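Uncharacterized protein (Archaeoglobus fulgidus, PDB 3LOT) probably cleaves beta-keto acids such as 3-keto-5-aminohexanoate in a zinc-dependent reaction on a TIM-barrel scaffold. Local coordinates at residues I9-I14 and A46-I51; E262-I267 and A277-K282. One frame throughout, in Å; residues are numbered along the deposited sequence. Where two conformers were deposited one is given.

Interaction 1 (I9-I14 and A46-I51); sequences IVTCAI and AGMVHI. With ZN (zinc ion), chain P.
Thr11, Cys12 and Ala13 pair in parallel with Met48, Val49 and His50. Cys12 uses both its N and its O: Cys12 N gives to Met48 O at 2.7 Å, and His50 N gives to Cys12 O at 2.9 Å from above the carbonyl plane. Ile14 N then meets His50 O in a nearly straight bond of 175°. At the other end Val10 O takes only a weak bond from Gly47 N, and one water accepts from both Val10 N and Gly47 N.

Thr11, Ala13, Met48 (a selenomethionine) and His50 share one face of the sheet. Thr11 CG2, anti to the backbone N, lies 3.6 Å from Met48 O. The anti torsion of His50 (chi1 179°) takes its ring out from the sheet to the zinc ion, which NE2 binds at 2.4 Å. Ala13 CB sits at the ring edge, 4.1 Å from His50 CD2. Asn84 OD1 bonds His50 ND1, so both ring nitrogens are engaged and the rotation of the ring is fixed.

Cys12 and Val49 point to the other face. There Cys12 CB packs on Ala46 CB at 3.8 Å. Ile14 and Ile51 run alongside each other, with Ile14 CG1 3.8 Å from Ile51 CD1. Helix 31-43 covers this side through Ile34 and Ala41. The two paired strands, linked through that helix, form a beta-alpha-beta unit of the TIM barrel. His50 lies level with the C-terminal end of strand 7-13, the barrel end where active sites lie.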
ATOM      1  N   ILE D   9      -2.262   3.415  25.597  1.00 12.55           N
ATOM      2  CA  ILE D   9      -1.114   3.988  26.321  1.00 12.44           C
ATOM      3  C   ILE D   9      -0.765   5.353  25.713  1.00 11.54           C
ATOM      4  O   ILE D   9      -0.421   5.438  24.547  1.00 13.25           O
ATOM      5  CB  ILE D   9       0.134   3.064  26.290  1.00 12.07           C
ATOM      6  CG1 ILE D   9      -0.214   1.687  26.881  1.00 13.34           C
ATOM      7  CG2 ILE D   9       1.324   3.733  27.027  1.00 10.14           C
ATOM      8  CD1 ILE D   9       0.976   0.669  26.879  1.00 10.60           C
ATOM      9  N   VAL D  10      -0.956   6.422  26.474  1.00 12.20           N
ATOM     10  CA  VAL D  10      -0.466   7.743  26.123  1.00 11.11           C
ATOM     11  C   VAL D  10       0.873   8.037  26.833  1.00 11.92           C
ATOM     12  O   VAL D  10       0.938   8.088  28.098  1.00 11.79           O
ATOM     13  CB  VAL D  10      -1.489   8.810  26.471  1.00 11.45           C
ATOM     14  CG1 VAL D  10      -1.005  10.193  25.928  1.00 11.38           C
ATOM     15  CG2 VAL D  10      -2.878   8.477  25.836  1.00  9.76           C
ATOM     16  N   THR D  11       1.936   8.219  26.040  1.00 11.73           N
ATOM     17  CA  THR D  11       3.258   8.536  26.569  1.00 12.23           C
ATOM     18  C   THR D  11       3.492  10.007  26.431  1.00 11.78           C
ATOM     19  O   THR D  11       3.126  10.598  25.402  1.00 11.66           O
ATOM     20  CB  THR D  11       4.376   7.791  25.829  1.00 12.08           C
ATOM     21  OG1 THR D  11       4.206   6.386  26.041  1.00 16.65           O
ATOM     22  CG2 THR D  11       5.748   8.248  26.384  1.00 13.49           C
ATOM     23  N   CYS D  12       4.050  10.649  27.459  1.00 11.51           N
ATOM     24  CA  CYS D  12       4.407  12.064  27.285  1.00 11.70           C
ATOM     25  C   CYS D  12       5.917  12.277  27.314  1.00 11.39           C
ATOM     26  O   CYS D  12       6.548  11.985  28.314  1.00 11.85           O
ATOM     27  CB  CYS D  12       3.696  12.967  28.285  1.00 11.72           C
ATOM     28  SG  CYS D  12       3.837  14.722  27.791  1.00 14.17           S
ATOM     29  N   ALA D  13       6.470  12.732  26.188  1.00 11.94           N
ATOM     30  CA  ALA D  13       7.914  12.987  26.042  1.00 11.62           C
ATOM     31  C   ALA D  13       8.227  14.421  26.480  1.00 11.61           C
ATOM     32  O   ALA D  13       7.909  15.381  25.792  1.00  9.71           O
ATOM     33  CB  ALA D  13       8.367  12.714  24.607  1.00 11.59           C
ATOM     34  N   ILE D  14       8.865  14.553  27.637  1.00 11.63           N
ATOM     35  CA  ILE D  14       8.837  15.811  28.382  1.00 11.07           C
ATOM     36  C   ILE D  14       9.719  16.945  27.808  1.00 11.24           C
ATOM     37  O   ILE D  14       9.302  18.127  27.814  1.00 11.26           O
ATOM     38  CB  ILE D  14       9.222  15.578  29.862  1.00 11.12           C
ATOM     39  CG1 ILE D  14       8.218  14.634  30.556  1.00 12.64           C
ATOM     40  CG2 ILE D  14       9.411  16.919  30.645  1.00  7.90           C
ATOM     41  CD1 ILE D  14       6.728  15.091  30.556  1.00  8.77           C
ATOM     42  N   ALA D  46      -1.150  10.637  31.101  1.00 12.57           N
ATOM     43  CA  ALA D  46       0.035   9.943  30.583  1.00 12.01           C
ATOM     44  C   ALA D  46       0.438   8.845  31.524  1.00 11.57           C
ATOM     45  O   ALA D  46       0.951   9.084  32.640  1.00 11.89           O
ATOM     46  CB  ALA D  46       1.223  10.887  30.372  1.00 10.82           C
ATOM     47  N   GLY D  47       0.244   7.625  31.063  1.00 11.31           N
ATOM     48  CA  GLY D  47       0.609   6.478  31.851  1.00 11.43           C
ATOM     49  C   GLY D  47       2.112   6.258  31.861  1.00 12.00           C
ATOM     50  O   GLY D  47       2.620   5.523  32.737  1.00 11.28           O
HETATM   51  N   MSE D  48       2.789   6.856  30.874  0.66 11.79           N
HETATM   52  CA  MSE D  48       4.248   6.807  30.731  0.66 12.14           C
HETATM   53  C   MSE D  48       4.810   8.195  30.382  0.66 12.43           C
HETATM   54  O   MSE D  48       4.227   8.943  29.590  0.66 12.47           O
HETATM   55  CB  MSE D  48       4.653   5.793  29.650  0.66 11.55           C
HETATM   56  CG  MSE D  48       6.153   5.406  29.674  0.66 11.46           C
HETATM   57 SE   MSE D  48       6.635   3.691  28.813  0.50  8.15          SE
HETATM   58  CE  MSE D  48       5.568   3.729  27.164  0.66 12.70           C
ATOM     59  N   VAL D  49       5.950   8.514  30.991  1.00 12.85           N
ATOM     60  CA  VAL D  49       6.701   9.698  30.666  1.00 12.61           C
ATOM     61  C   VAL D  49       8.079   9.311  30.136  1.00 13.56           C
ATOM     62  O   VAL D  49       8.727   8.370  30.629  1.00 12.28           O
ATOM     63  CB  VAL D  49       6.826  10.676  31.858  1.00 12.71           C
ATOM     64  CG1 VAL D  49       5.492  11.215  32.194  1.00 11.98           C
ATOM     65  CG2 VAL D  49       7.500  10.064  33.063  1.00 10.53           C
ATOM     66  N   HIS D  50       8.522  10.058  29.134  1.00 13.15           N
ATOM     67  CA  HIS D  50       9.823   9.833  28.536  1.00 13.48           C
ATOM     68  C   HIS D  50      10.788  10.960  28.889  1.00 12.41           C
ATOM     69  O   HIS D  50      10.493  12.095  28.626  1.00 11.06           O
ATOM     70  CB  HIS D  50       9.655   9.681  27.041  1.00 13.69           C
ATOM     71  CG  HIS D  50      10.930   9.463  26.331  1.00 13.76           C
ATOM     72  ND1 HIS D  50      11.751   8.387  26.592  1.00 17.11           N
ATOM     73  CD2 HIS D  50      11.557  10.203  25.383  1.00 14.39           C
ATOM     74  CE1 HIS D  50      12.815   8.463  25.815  1.00 18.82           C
ATOM     75  NE2 HIS D  50      12.705   9.536  25.058  1.00 14.47           N
ATOM     76  N   ILE D  51      11.915  10.603  29.512  1.00 11.79           N
ATOM     77  CA  ILE D  51      12.814  11.560  30.176  1.00 12.02           C
ATOM     78  C   ILE D  51      14.203  11.660  29.504  1.00 12.97           C
ATOM     79  O   ILE D  51      14.860  10.631  29.271  1.00 13.42           O
ATOM     80  CB  ILE D  51      12.994  11.202  31.697  1.00 11.70           C
ATOM     81  CG1 ILE D  51      11.633  11.256  32.445  1.00 12.22           C
ATOM     82  CG2 ILE D  51      14.054  12.099  32.384  1.00  7.52           C
ATOM     83  CD1 ILE D  51      10.812  12.546  32.284  1.00 12.52           C
TER
HETATM   84 ZN    ZN P 501      13.674  10.995  23.371  1.00 43.26          ZN
HETATM   85  O   HOH W   1      -2.058   6.551  29.286  1.00  9.25           O

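Interaction 2 (E262-I267 and A277-K282); sequences EDSLYI and AEQVEK. With ZN (zinc ion), chain P.
The loop that follows barrel strand 256-259 carries a zinc ligand and then runs beside helix 276-289, where Gln279 holds it. Gln279 NE2 gives two hydrogen bonds to loop carbonyls. One goes to Ser264 O at 3.0 Å and lies in the amide plane of Gln279. The other goes to Tyr266 O at 2.9 Å and is more bent, 143° at the hydrogen. In both cases the nitrogen stands above the plane of the carbonyl it meets. Gln279 is stretched out (chi2 174°), which carries its amide from the helix to the loop. The two bonds fix the amide's rotation, and Gln279 OE1 has a weak bond from Gly260 N.

An ST turn shapes the loop between the two carbonyls: Ser264 OG accepts from Tyr266 N at 3.1 Å. Upstream, Glu262 does not touch the helix. Its side chain runs to the zinc ion instead, and OE2 binds the metal at 2.1 Å together with His50 and His52.

Ile267 adds apolar packing. Its CD1 reaches Gln279 CG and Lys282 CD, each at 3.8 Å. Ile267 also lies against the carboxylate of Glu278, whose side chain crosses it at about a right angle, with Glu278 CD 3.7 Å from Ile267 CG1. Glu278 OE1 accepts from Lys274 N, while Lys282 NZ forms a salt bridge with Glu289 of the second subunit.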
ATOM      1  N   GLU D 262       8.939  17.402  23.891  1.00 12.81           N
ATOM      2  CA  GLU D 262      10.062  16.855  23.160  1.00 12.90           C
ATOM      3  C   GLU D 262       9.879  16.807  21.624  1.00 14.04           C
ATOM      4  O   GLU D 262      10.858  17.037  20.886  1.00 13.09           O
ATOM      5  CB  GLU D 262      10.432  15.481  23.710  1.00 14.17           C
ATOM      6  CG  GLU D 262      11.282  14.640  22.764  1.00 14.21           C
ATOM      7  CD  GLU D 262      11.916  13.452  23.490  1.00 16.86           C
ATOM      8  OE1 GLU D 262      11.711  13.239  24.717  1.00 14.26           O
ATOM      9  OE2 GLU D 262      12.632  12.770  22.782  1.00 17.28           O
ATOM     10  N   ASP D 263       8.663  16.464  21.163  1.00 14.84           N
ATOM     11  CA  ASP D 263       8.367  16.188  19.754  1.00 14.74           C
ATOM     12  C   ASP D 263       7.710  17.371  19.034  1.00 14.42           C
ATOM     13  O   ASP D 263       7.857  17.521  17.809  1.00 15.17           O
ATOM     14  CB  ASP D 263       7.420  14.964  19.656  1.00 15.44           C
ATOM     15  CG  ASP D 263       7.957  13.733  20.395  1.00 17.08           C
ATOM     16  OD1 ASP D 263       9.172  13.511  20.329  1.00 21.42           O
ATOM     17  OD2 ASP D 263       7.172  12.982  21.025  1.00 18.86           O
ATOM     18  N   SER D 264       6.978  18.199  19.769  1.00 14.23           N
ATOM     19  CA  SER D 264       6.387  19.420  19.189  1.00 13.70           C
ATOM     20  C   SER D 264       6.236  20.507  20.241  1.00 14.08           C
ATOM     21  O   SER D 264       5.781  20.239  21.368  1.00 13.31           O
ATOM     22  CB  SER D 264       5.007  19.121  18.623  1.00 13.64           C
ATOM     23  OG  SER D 264       4.314  20.296  18.202  1.00 13.26           O
ATOM     24  N   LEU D 265       6.558  21.741  19.863  1.00 13.81           N
ATOM     25  CA  LEU D 265       6.415  22.857  20.789  1.00 13.97           C
ATOM     26  C   LEU D 265       5.013  23.467  20.728  1.00 15.07           C
ATOM     27  O   LEU D 265       4.727  24.389  21.480  1.00 15.71           O
ATOM     28  CB  LEU D 265       7.463  23.929  20.486  1.00 12.99           C
ATOM     29  CG  LEU D 265       8.930  23.522  20.669  1.00 14.10           C
ATOM     30  CD1 LEU D 265       9.890  24.639  20.208  1.00 11.08           C
ATOM     31  CD2 LEU D 265       9.226  23.117  22.110  1.00 14.06           C
ATOM     32  N   TYR D 266       4.145  22.946  19.863  1.00 16.63           N
ATOM     33  CA  TYR D 266       2.871  23.609  19.541  1.00 18.25           C
ATOM     34  C   TYR D 266       1.666  22.838  20.057  1.00 18.25           C
ATOM     35  O   TYR D 266       1.714  21.607  20.224  1.00 17.00           O
ATOM     36  CB  TYR D 266       2.785  23.857  18.023  1.00 19.24           C
ATOM     37  CG  TYR D 266       3.830  24.848  17.573  1.00 22.27           C
ATOM     38  CD1 TYR D 266       3.568  26.206  17.583  1.00 27.13           C
ATOM     39  CD2 TYR D 266       5.100  24.435  17.201  1.00 28.47           C
ATOM     40  CE1 TYR D 266       4.526  27.123  17.224  1.00 29.58           C
ATOM     41  CE2 TYR D 266       6.068  25.365  16.808  1.00 28.75           C
ATOM     42  CZ  TYR D 266       5.775  26.690  16.832  1.00 31.38           C
ATOM     43  OH  TYR D 266       6.732  27.622  16.451  1.00 39.23           O
ATOM     44  N   ILE D 267       0.615  23.581  20.371  1.00 19.52           N
ATOM     45  CA  ILE D 267      -0.681  22.978  20.713  1.00 21.24           C
ATOM     46  C   ILE D 267      -1.634  23.067  19.495  1.00 23.30           C
ATOM     47  O   ILE D 267      -2.411  22.129  19.244  1.00 24.91           O
ATOM     48  CB  ILE D 267      -1.315  23.608  21.978  1.00 20.20           C
ATOM     49  CG1 ILE D 267      -2.520  22.765  22.424  1.00 19.43           C
ATOM     50  CG2 ILE D 267      -1.674  25.075  21.711  1.00 20.20           C
ATOM     51  CD1 ILE D 267      -2.151  21.271  22.884  1.00 17.57           C
ATOM     52  N   ALA D 277       1.267  19.023  29.814  1.00 11.89           N
ATOM     53  CA  ALA D 277      -0.060  18.618  30.237  1.00 12.28           C
ATOM     54  C   ALA D 277      -1.093  19.045  29.216  1.00 12.17           C
ATOM     55  O   ALA D 277      -2.019  18.334  28.978  1.00 12.10           O
ATOM     56  CB  ALA D 277      -0.391  19.169  31.636  1.00 10.43           C
ATOM     57  N   GLU D 278      -0.922  20.206  28.595  1.00 12.36           N
ATOM     58  CA  GLU D 278      -1.882  20.672  27.610  1.00 13.29           C
ATOM     59  C   GLU D 278      -2.077  19.737  26.396  1.00 13.02           C
ATOM     60  O   GLU D 278      -3.187  19.547  25.907  1.00 12.30           O
ATOM     61  CB  GLU D 278      -1.470  22.068  27.121  1.00 13.69           C
ATOM     62  CG  GLU D 278      -2.568  22.827  26.502  1.00 17.18           C
ATOM     63  CD  GLU D 278      -2.100  24.138  25.834  1.00 22.47           C
ATOM     64  OE1 GLU D 278      -0.885  24.386  25.716  1.00 26.07           O
ATOM     65  OE2 GLU D 278      -2.973  24.911  25.409  1.00 25.11           O
ATOM     66  N   GLN D 279      -0.973  19.192  25.901  1.00 13.78           N
ATOM     67  CA  GLN D 279      -0.985  18.232  24.804  1.00 13.29           C
ATOM     68  C   GLN D 279      -1.538  16.884  25.272  1.00 13.32           C
ATOM     69  O   GLN D 279      -2.288  16.227  24.550  1.00 13.17           O
ATOM     70  CB  GLN D 279       0.440  18.049  24.269  1.00 13.83           C
ATOM     71  CG  GLN D 279       0.975  19.231  23.472  1.00 14.61           C
ATOM     72  CD  GLN D 279       2.450  19.063  23.076  1.00 14.07           C
ATOM     73  OE1 GLN D 279       3.116  18.124  23.515  1.00 16.39           O
ATOM     74  NE2 GLN D 279       2.944  19.953  22.230  1.00 12.18           N
ATOM     75  N   VAL D 280      -1.156  16.451  26.466  1.00 12.56           N
ATOM     76  CA  VAL D 280      -1.732  15.217  27.021  1.00 11.26           C
ATOM     77  C   VAL D 280      -3.255  15.315  27.164  1.00 11.54           C
ATOM     78  O   VAL D 280      -3.960  14.418  26.751  1.00 10.51           O
ATOM     79  CB  VAL D 280      -1.099  14.821  28.357  1.00 10.41           C
ATOM     80  CG1 VAL D 280      -1.837  13.605  28.962  1.00 10.60           C
ATOM     81  CG2 VAL D 280       0.377  14.554  28.163  1.00 11.68           C
ATOM     82  N   GLU D 281      -3.763  16.424  27.724  1.00 11.86           N
ATOM     83  CA  GLU D 281      -5.213  16.627  27.860  1.00 12.26           C
ATOM     84  C   GLU D 281      -5.927  16.556  26.519  1.00 12.23           C
ATOM     85  O   GLU D 281      -6.980  15.946  26.421  1.00 10.89           O
ATOM     86  CB  GLU D 281      -5.527  17.957  28.535  1.00 12.60           C
ATOM     87  CG  GLU D 281      -5.007  17.985  29.934  1.00 14.84           C
ATOM     88  CD  GLU D 281      -4.929  19.374  30.586  1.00 21.39           C
ATOM     89  OE1 GLU D 281      -5.086  20.427  29.928  1.00 23.95           O
ATOM     90  OE2 GLU D 281      -4.729  19.384  31.816  1.00 22.99           O
ATOM     91  N   LYS D 282      -5.341  17.177  25.504  1.00 11.86           N
ATOM     92  CA  LYS D 282      -5.897  17.138  24.125  1.00 12.39           C
ATOM     93  C   LYS D 282      -5.977  15.721  23.553  1.00 12.73           C
ATOM     94  O   LYS D 282      -7.017  15.304  23.012  1.00 12.19           O
ATOM     95  CB  LYS D 282      -5.061  18.010  23.204  1.00 12.45           C
ATOM     96  CG  LYS D 282      -5.553  18.075  21.752  1.00 14.28           C
ATOM     97  CD  LYS D 282      -4.802  19.191  21.040  1.00 16.59           C
ATOM     98  CE  LYS D 282      -5.410  19.540  19.716  1.00 17.34           C
ATOM     99  NZ  LYS D 282      -6.664  20.270  19.950  1.00 15.30           N
TER
HETATM  100 ZN    ZN P 501      13.674  10.995  23.371  1.00 43.26          ZN

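Interaction 1 is wholly buried in the barrel sheet, whereas interaction 2 lies further out and is only partly buried. Their centres are about 11 Å apart. Interaction 1 rests on backbone bonds between strands. Interaction 2 depends on one side-chain amide, with an isoleucine packed against the helix. Both supply a ligand to the same zinc ion, His50 in the first and Glu262 in the second. The two also touch directly. Ala13 O and Glu262 N are 3.0 Å apart, a probable hydrogen bond that ties the loop to strand 7-13. On the face of the sheet that holds Cys12, Val280 of the helix packs against it, with Cys12 SG 3.5 Å from Val280 CG2.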